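PDB 2GLF: probable M18 family aminopeptidase 1 from Thermotoga maritima, which probably acts as a metal-dependent aminopeptidase of the M18 family, removing residues from the N-terminus of peptides at a two-metal site. Local coordinates for residues K202-V205 / L206-N210; L138-N141 / D142-I146; K5-W8 / H9-K13. All coordinates share one frame; numbering follows the deposited sequence.

Interaction 1: residues K202-V205 / L206-N210; sequences KTNV and LKILN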
loop_
_atom_site.group_PDB
_atom_site.type_symbol
_atom_site.label_atom_id
_atom_site.label_comp_id
_atom_site.label_asym_id
_atom_site.label_seq_id
_atom_site.Cartn_x
_atom_site.Cartn_y
_atom_site.Cartn_z
ATOM N N LYS A 202 -32.779 -33.791 -7.294
ATOM C CA LYS A 202 -32.965 -33.229 -8.629
ATOM C C LYS A 202 -34.041 -34.070 -9.302
ATOM O O LYS A 202 -35.055 -33.545 -9.783
ATOM C CB LYS A 202 -31.665 -33.300 -9.436
ATOM C CG LYS A 202 -31.770 -32.668 -10.809
ATOM C CD LYS A 202 -30.511 -32.882 -11.612
ATOM C CE LYS A 202 -30.650 -32.300 -13.009
ATOM N NZ LYS A 202 -29.373 -32.313 -13.789
ATOM N N THR A 203 -33.805 -35.381 -9.307
ATOM C CA THR A 203 -34.717 -36.359 -9.889
ATOM C C THR A 203 -36.151 -36.120 -9.420
ATOM O O THR A 203 -37.095 -36.189 -10.213
ATOM C CB THR A 203 -34.302 -37.798 -9.498
ATOM O OG1 THR A 203 -32.993 -38.073 -10.011
ATOM C CG2 THR A 203 -35.287 -38.816 -10.054
ATOM N N ASN A 204 -36.311 -35.843 -8.131
ATOM C CA ASN A 204 -37.636 -35.600 -7.589
ATOM C C ASN A 204 -38.241 -34.375 -8.266
ATOM O O ASN A 204 -39.384 -34.408 -8.725
ATOM C CB ASN A 204 -37.574 -35.376 -6.084
ATOM C CG ASN A 204 -38.945 -35.374 -5.455
ATOM O OD1 ASN A 204 -39.645 -36.385 -5.475
ATOM N ND2 ASN A 204 -39.350 -34.235 -4.904
ATOM N N VAL A 205 -37.471 -33.291 -8.324
ATOM C CA VAL A 205 -37.936 -32.071 -8.967
ATOM C C VAL A 205 -38.317 -32.381 -10.416
ATOM O O VAL A 205 -39.383 -31.977 -10.888
ATOM C CB VAL A 205 -36.842 -30.996 -8.947
ATOM C CG1 VAL A 205 -37.196 -29.848 -9.890
ATOM C CG2 VAL A 205 -36.676 -30.490 -7.542
ATOM N N LEU A 206 -37.445 -33.109 -11.112
ATOM C CA LEU A 206 -37.700 -33.472 -12.503
ATOM C C LEU A 206 -38.987 -34.259 -12.658
ATOM O O LEU A 206 -39.692 -34.112 -13.654
ATOM C CB LEU A 206 -36.541 -34.289 -13.066
ATOM C CG LEU A 206 -35.355 -33.476 -13.573
ATOM C CD1 LEU A 206 -34.278 -34.419 -14.053
ATOM C CD2 LEU A 206 -35.804 -32.549 -14.698
ATOM N N LYS A 207 -39.281 -35.097 -11.669
ATOM C CA LYS A 207 -40.490 -35.906 -11.682
ATOM C C LYS A 207 -41.704 -35.007 -11.491
ATOM O O LYS A 207 -42.706 -35.136 -12.196
ATOM C CB LYS A 207 -40.417 -36.955 -10.577
ATOM C CG LYS A 207 -41.650 -37.819 -10.444
ATOM C CD LYS A 207 -41.269 -39.185 -9.903
ATOM C CE LYS A 207 -42.430 -39.836 -9.202
ATOM N NZ LYS A 207 -42.812 -39.030 -8.017
ATOM N N ILE A 208 -41.614 -34.089 -10.538
ATOM C CA ILE A 208 -42.702 -33.164 -10.293
ATOM C C ILE A 208 -42.949 -32.406 -11.594
ATOM O O ILE A 208 -44.084 -32.294 -12.052
ATOM C CB ILE A 208 -42.334 -32.163 -9.174
ATOM C CG1 ILE A 208 -42.205 -32.909 -7.849
ATOM C CG2 ILE A 208 -43.379 -31.053 -9.073
ATOM C CD1 ILE A 208 -41.734 -32.041 -6.711
ATOM N N LEU A 209 -41.870 -31.907 -12.191
ATOM C CA LEU A 209 -41.947 -31.147 -13.435
ATOM C C LEU A 209 -42.569 -31.911 -14.600
ATOM O O LEU A 209 -43.301 -31.338 -15.413
ATOM C CB LEU A 209 -40.555 -30.674 -13.839
ATOM C CG LEU A 209 -40.046 -29.443 -13.098
ATOM C CD1 LEU A 209 -38.574 -29.235 -13.410
ATOM C CD2 LEU A 209 -40.873 -28.236 -13.507
ATOM N N ASN A 210 -42.271 -33.202 -14.686
ATOM C CA ASN A 210 -42.796 -34.019 -15.764
ATOM C C ASN A 210 -44.273 -34.364 -15.568
ATOM O O ASN A 210 -45.034 -34.433 -16.537
ATOM C CB ASN A 210 -41.966 -35.290 -15.900
ATOM C CG ASN A 210 -42.528 -36.230 -16.932
ATOM O OD1 ASN A 210 -43.124 -37.258 -16.599
ATOM N ND2 ASN A 210 -42.360 -35.877 -18.201
#

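Interaction 2: residues L138-N141 / D142-I146; sequences LFKN and DGTEI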
loop_
_atom_site.group_PDB
_atom_site.type_symbol
_atom_site.label_atom_id
_atom_site.label_comp_id
_atom_site.label_asym_id
_atom_site.label_seq_id
_atom_site.Cartn_x
_atom_site.Cartn_y
_atom_site.Cartn_z
ATOM N N LEU A 138 -41.582 -23.068 -22.417
ATOM C CA LEU A 138 -40.698 -24.164 -22.801
ATOM C C LEU A 138 -41.354 -24.935 -23.949
ATOM O O LEU A 138 -42.573 -25.107 -23.967
ATOM C CB LEU A 138 -40.485 -25.131 -21.626
ATOM C CG LEU A 138 -40.079 -24.652 -20.224
ATOM C CD1 LEU A 138 -40.173 -25.832 -19.259
ATOM C CD2 LEU A 138 -38.667 -24.065 -20.222
ATOM N N PHE A 139 -40.553 -25.398 -24.905
ATOM C CA PHE A 139 -41.087 -26.167 -26.021
ATOM C C PHE A 139 -40.581 -27.597 -25.929
ATOM O O PHE A 139 -39.391 -27.825 -25.703
ATOM C CB PHE A 139 -40.658 -25.560 -27.356
ATOM C CG PHE A 139 -41.220 -24.196 -27.608
ATOM C CD1 PHE A 139 -40.570 -23.066 -27.139
ATOM C CD2 PHE A 139 -42.420 -24.043 -28.290
ATOM C CE1 PHE A 139 -41.110 -21.796 -27.345
ATOM C CE2 PHE A 139 -42.969 -22.783 -28.500
ATOM C CZ PHE A 139 -42.315 -21.657 -28.028
ATOM N N LYS A 140 -41.482 -28.562 -26.088
ATOM C CA LYS A 140 -41.097 -29.970 -26.032
ATOM C C LYS A 140 -40.345 -30.250 -27.331
ATOM O O LYS A 140 -40.285 -29.389 -28.215
ATOM C CB LYS A 140 -42.343 -30.863 -25.944
ATOM C CG LYS A 140 -43.383 -30.383 -24.944
ATOM C CD LYS A 140 -43.134 -30.917 -23.545
ATOM C CE LYS A 140 -43.891 -32.223 -23.328
ATOM N NZ LYS A 140 -45.382 -32.057 -23.408
ATOM N N ASN A 141 -39.774 -31.442 -27.458
ATOM C CA ASN A 141 -39.042 -31.769 -28.674
ATOM C C ASN A 141 -39.996 -31.893 -29.858
ATOM O O ASN A 141 -39.578 -31.825 -31.012
ATOM C CB ASN A 141 -38.271 -33.075 -28.504
ATOM C CG ASN A 141 -37.237 -33.279 -29.590
ATOM O OD1 ASN A 141 -37.539 -33.173 -30.778
ATOM N ND2 ASN A 141 -36.008 -33.578 -29.189
ATOM N N ASP A 142 -41.281 -32.069 -29.567
ATOM C CA ASP A 142 -42.291 -32.209 -30.612
ATOM C C ASP A 142 -42.928 -30.880 -30.999
ATOM O O ASP A 142 -43.952 -30.860 -31.673
ATOM C CB ASP A 142 -43.390 -33.165 -30.158
ATOM C CG ASP A 142 -44.247 -32.578 -29.058
ATOM O OD1 ASP A 142 -45.083 -33.315 -28.495
ATOM O OD2 ASP A 142 -44.090 -31.376 -28.755
ATOM N N GLY A 143 -42.339 -29.777 -30.555
ATOM C CA GLY A 143 -42.887 -28.474 -30.886
ATOM C C GLY A 143 -43.992 -27.972 -29.969
ATOM O O GLY A 143 -44.394 -26.812 -30.070
ATOM N N THR A 144 -44.487 -28.827 -29.077
ATOM C CA THR A 144 -45.549 -28.439 -28.144
ATOM C C THR A 144 -45.093 -27.329 -27.192
ATOM O O THR A 144 -44.136 -27.494 -26.438
ATOM C CB THR A 144 -46.022 -29.655 -27.310
ATOM O OG1 THR A 144 -46.763 -30.551 -28.148
ATOM C CG2 THR A 144 -46.899 -29.210 -26.155
ATOM N N GLU A 145 -45.791 -26.199 -27.230
ATOM C CA GLU A 145 -45.460 -25.057 -26.386
ATOM C C GLU A 145 -46.040 -25.222 -24.989
ATOM O O GLU A 145 -47.156 -25.710 -24.832
ATOM C CB GLU A 145 -45.993 -23.782 -27.034
ATOM C CG GLU A 145 -45.868 -22.534 -26.198
ATOM C CD GLU A 145 -46.383 -21.314 -26.934
ATOM O OE1 GLU A 145 -45.629 -20.742 -27.754
ATOM O OE2 GLU A 145 -47.553 -20.939 -26.705
ATOM N N ILE A 146 -45.280 -24.813 -23.978
ATOM C CA ILE A 146 -45.717 -24.932 -22.589
ATOM C C ILE A 146 -45.445 -23.667 -21.784
ATOM O O ILE A 146 -44.304 -23.247 -21.632
ATOM C CB ILE A 146 -45.018 -26.124 -21.892
ATOM C CG1 ILE A 146 -45.421 -27.428 -22.585
ATOM C CG2 ILE A 146 -45.391 -26.170 -20.415
ATOM C CD1 ILE A 146 -44.878 -28.673 -21.927
#

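Interaction 3: residues K5-W8 / H9-K13; sequences KNVW and HHRKK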
loop_
_atom_site.group_PDB
_atom_site.type_symbol
_atom_site.label_atom_id
_atom_site.label_comp_id
_atom_site.label_asym_id
_atom_site.label_seq_id
_atom_site.Cartn_x
_atom_site.Cartn_y
_atom_site.Cartn_z
ATOM N N LYS A 5 -44.272 23.578 -10.420
ATOM C CA LYS A 5 -45.574 23.348 -9.805
ATOM C C LYS A 5 -45.712 21.906 -9.347
ATOM O O LYS A 5 -45.069 21.010 -9.896
ATOM C CB LYS A 5 -46.706 23.634 -10.795
ATOM C CG LYS A 5 -46.762 25.038 -11.334
ATOM C CD LYS A 5 -47.994 25.211 -12.206
ATOM C CE LYS A 5 -48.032 26.589 -12.836
ATOM N NZ LYS A 5 -47.934 27.656 -11.803
ATOM N N ASN A 6 -46.567 21.683 -8.351
ATOM C CA ASN A 6 -46.799 20.337 -7.856
ATOM C C ASN A 6 -48.101 19.810 -8.440
ATOM O O ASN A 6 -49.172 20.384 -8.231
ATOM C CB ASN A 6 -46.864 20.310 -6.327
ATOM C CG ASN A 6 -46.898 18.892 -5.771
ATOM O OD1 ASN A 6 -47.905 18.190 -5.886
ATOM N ND2 ASN A 6 -45.788 18.459 -5.177
ATOM N N VAL A 7 -48.001 18.710 -9.175
ATOM C CA VAL A 7 -49.171 18.115 -9.793
ATOM C C VAL A 7 -50.359 17.955 -8.842
ATOM O O VAL A 7 -51.494 18.223 -9.229
ATOM C CB VAL A 7 -48.816 16.757 -10.419
ATOM C CG1 VAL A 7 -50.064 16.084 -10.959
ATOM C CG2 VAL A 7 -47.809 16.969 -11.539
ATOM N N TRP A 8 -50.108 17.540 -7.600
ATOM C CA TRP A 8 -51.199 17.357 -6.637
ATOM C C TRP A 8 -52.042 18.615 -6.431
ATOM O O TRP A 8 -53.204 18.524 -6.033
ATOM C CB TRP A 8 -50.666 16.879 -5.277
ATOM C CG TRP A 8 -50.068 15.500 -5.316
ATOM C CD1 TRP A 8 -48.740 15.187 -5.349
ATOM C CD2 TRP A 8 -50.775 14.254 -5.387
ATOM N NE1 TRP A 8 -48.574 13.827 -5.440
ATOM C CE2 TRP A 8 -49.806 13.227 -5.465
ATOM C CE3 TRP A 8 -52.131 13.906 -5.396
ATOM C CZ2 TRP A 8 -50.150 11.871 -5.551
ATOM C CZ3 TRP A 8 -52.474 12.562 -5.481
ATOM C CH2 TRP A 8 -51.484 11.559 -5.557
ATOM N N HIS A 9 -51.461 19.779 -6.707
ATOM C CA HIS A 9 -52.181 21.038 -6.548
ATOM C C HIS A 9 -52.826 21.527 -7.845
ATOM O O HIS A 9 -53.360 22.635 -7.893
ATOM C CB HIS A 9 -51.237 22.120 -6.030
ATOM C CG HIS A 9 -50.781 21.903 -4.623
ATOM N ND1 HIS A 9 -49.806 22.677 -4.031
ATOM C CD2 HIS A 9 -51.177 21.012 -3.683
ATOM C CE1 HIS A 9 -49.620 22.272 -2.787
ATOM N NE2 HIS A 9 -50.441 21.264 -2.551
ATOM N N HIS A 10 -52.781 20.711 -8.895
ATOM C CA HIS A 10 -53.359 21.107 -10.172
ATOM C C HIS A 10 -54.078 19.991 -10.927
ATOM O O HIS A 10 -54.522 20.215 -12.052
ATOM C CB HIS A 10 -52.273 21.664 -11.097
ATOM C CG HIS A 10 -51.528 22.831 -10.535
ATOM N ND1 HIS A 10 -52.148 24.004 -10.166
ATOM C CD2 HIS A 10 -50.206 23.014 -10.303
ATOM C CE1 HIS A 10 -51.240 24.861 -9.732
ATOM N NE2 HIS A 10 -50.054 24.285 -9.805
ATOM N N ARG A 11 -54.217 18.804 -10.344
ATOM C CA ARG A 11 -54.862 17.751 -11.107
ATOM C C ARG A 11 -56.093 17.011 -10.613
ATOM O O ARG A 11 -56.751 16.349 -11.422
ATOM C CB ARG A 11 -53.826 16.721 -11.551
ATOM C CG ARG A 11 -53.740 16.607 -13.068
ATOM C CD ARG A 11 -53.310 17.934 -13.669
ATOM N NE ARG A 11 -53.472 17.975 -15.113
ATOM C CZ ARG A 11 -53.061 18.982 -15.875
ATOM N NH1 ARG A 11 -52.462 20.028 -15.323
ATOM N NH2 ARG A 11 -53.254 18.950 -17.188
ATOM N N LYS A 12 -56.412 17.077 -9.325
ATOM C CA LYS A 12 -57.621 16.398 -8.838
ATOM C C LYS A 12 -57.448 14.934 -8.423
ATOM O O LYS A 12 -57.408 14.028 -9.265
ATOM C CB LYS A 12 -58.738 16.509 -9.893
ATOM C CG LYS A 12 -59.967 15.670 -9.640
ATOM C CD LYS A 12 -60.985 15.834 -10.769
ATOM C CE LYS A 12 -61.457 17.280 -10.905
ATOM N NZ LYS A 12 -62.549 17.447 -11.910
ATOM N N LYS A 13 -57.380 14.733 -7.106
ATOM C CA LYS A 13 -57.205 13.428 -6.482
ATOM C C LYS A 13 -57.964 12.291 -7.159
ATOM O O LYS A 13 -57.365 11.299 -7.573
ATOM C CB LYS A 13 -57.614 13.505 -5.008
ATOM C CG LYS A 13 -56.829 14.534 -4.205
ATOM C CD LYS A 13 -57.139 14.494 -2.703
ATOM C CE LYS A 13 -58.470 15.154 -2.347
ATOM N NZ LYS A 13 -59.654 14.397 -2.834
#

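Interaction 1: residues K202-V205 / L206-N210
K202 and L206 begin a run of i to i+4 backbone hydrogen bonds in helix 200-213. Four of them join 202-205 to 206-210, and a fifth, N210 N to L206 O, follows. L206 N gives to K202 O at 2.8 Å. K207 N gives to T203 O, I208 N to N204 O and L209 N to V205 O. The bond to T203 O is more bent, 143° at the hydrogen. The side chains touch one helical turn apart. V205 CG1 meets L209 CD1 at 3.8 Å, and the two side chains lie side by side, pointing the same way. A chi1 of 167° sets V205 CG1 beside its own carbonyl carbon, where it meets L209 CD1. I208 crosses N204 obliquely, with I208 CD1 3.7 Å from N204 ND2. I208 CG1 also rests 3.3 Å from N204 O. L206 CD1 lies 4.3 Å from CE of the extended K202 chain. K202 NZ forms a salt bridge with E217. The chemistry is therefore divided. Backbone bonds hold the turns, and the K202 charge is paired with a residue beyond the helix. V205 and L206 face L105 of strand 97-108, while N204 and I208 face D239 of a second subunit.

Interaction 2: residues L138-N141 / D142-I146
A beta hairpin turns here between strands 132-139 and 145-150, with a type I turn from K140 to G143. L138 and I146 form an antiparallel hydrogen-bonded pair: L138 N gives to I146 O at 2.8 Å, and I146 N gives back to L138 O. K140 N bonds T144 O at 2.9 Å, and G143 N closes the turn on K140 O. D142 OD2 accepts from T144 N at 2.6 Å, an Asx turn. The positive phi of G143 (85°) suits a glycine. F139 and E145, a non-hydrogen-bonded pair, lie side by side. F139 CE2 is 3.5 Å from E145 CB, and the ring and carboxylate planes stand 65° apart. G143 O lies at the ring edge, in plane. An alanine in place of F139 would probably leave the E145 chain without its flat neighbour and open a gap against A374 of a third subunit. K140 CG lies 3.6 Å from T144 CB; the bend at chi2 (-88°) carries CD on toward I146 CD1. Strand 145-150 is outermost in the six-stranded antiparallel sheet of this chain. F139 O also bonds S222, just before strand 223-229, and L138 and I146 both touch I215, in the loop after helix 200-213.

Interaction 3: residues K5-W8 / H9-K13
K5 and H10 meet with their side chains at about a right angle. The aliphatic part of K5 passes the imidazole, with K5 CD 3.3 Å and K5 CB 3.6 Å from H10 NE2. K5 NZ stays 4.5 Å from the same nitrogen. H10 CD2 also lies 3.5 Å from N6 O. V7 CG1 touches R11 CB at 3.9 Å. A backbone turn in the loop before helix 13-29 sets these pairs. Its two successive i to i+3 bonds are H9 N to N6 O and H10 N to V7 O, each 2.8 Å. N6 OD1 accepts from W8 N at 2.9 Å, an Asx turn. The N6 side chain reaches that N-H because CG is anti to its own backbone N (chi1 -171°), beside the carbonyl carbon. Further out, H9 NE2 bonds P192 O of a second subunit, and R11 NH1 bonds G384 O. The turn packs against helix 433-449, where A434 touches V7 and W8. I16 of helix 13-29, for which K12 is the N-cap residue, touches W8 and R11. Across this turn the bonding is backbone work, with N6 adding a side-chain acceptor. The K5 to H10 contact is van der Waals, while H9 and R11 send polar atoms to the other subunit and to G384.

Interactions 1 and 2 lie on the same side of the chain's centre. Their own centres are 17 Å apart, and their nearest atoms are about 6 Å apart without touching. The piece after helix 200-213 links them: I215 accepts from N210 of interaction 1 and packs on L138 and I146 of interaction 2, while F220 touches L209 and L138. Interaction 3 is on the opposite side of the chain's centre, 54 Å from interaction 1 and 51 Å from interaction 2, centre to centre. Interactions 1 and 3 both touch a second subunit, and interactions 1 and 2 a third. All three lie away from the manganese sites at H92, D249, D326, E279 and H425.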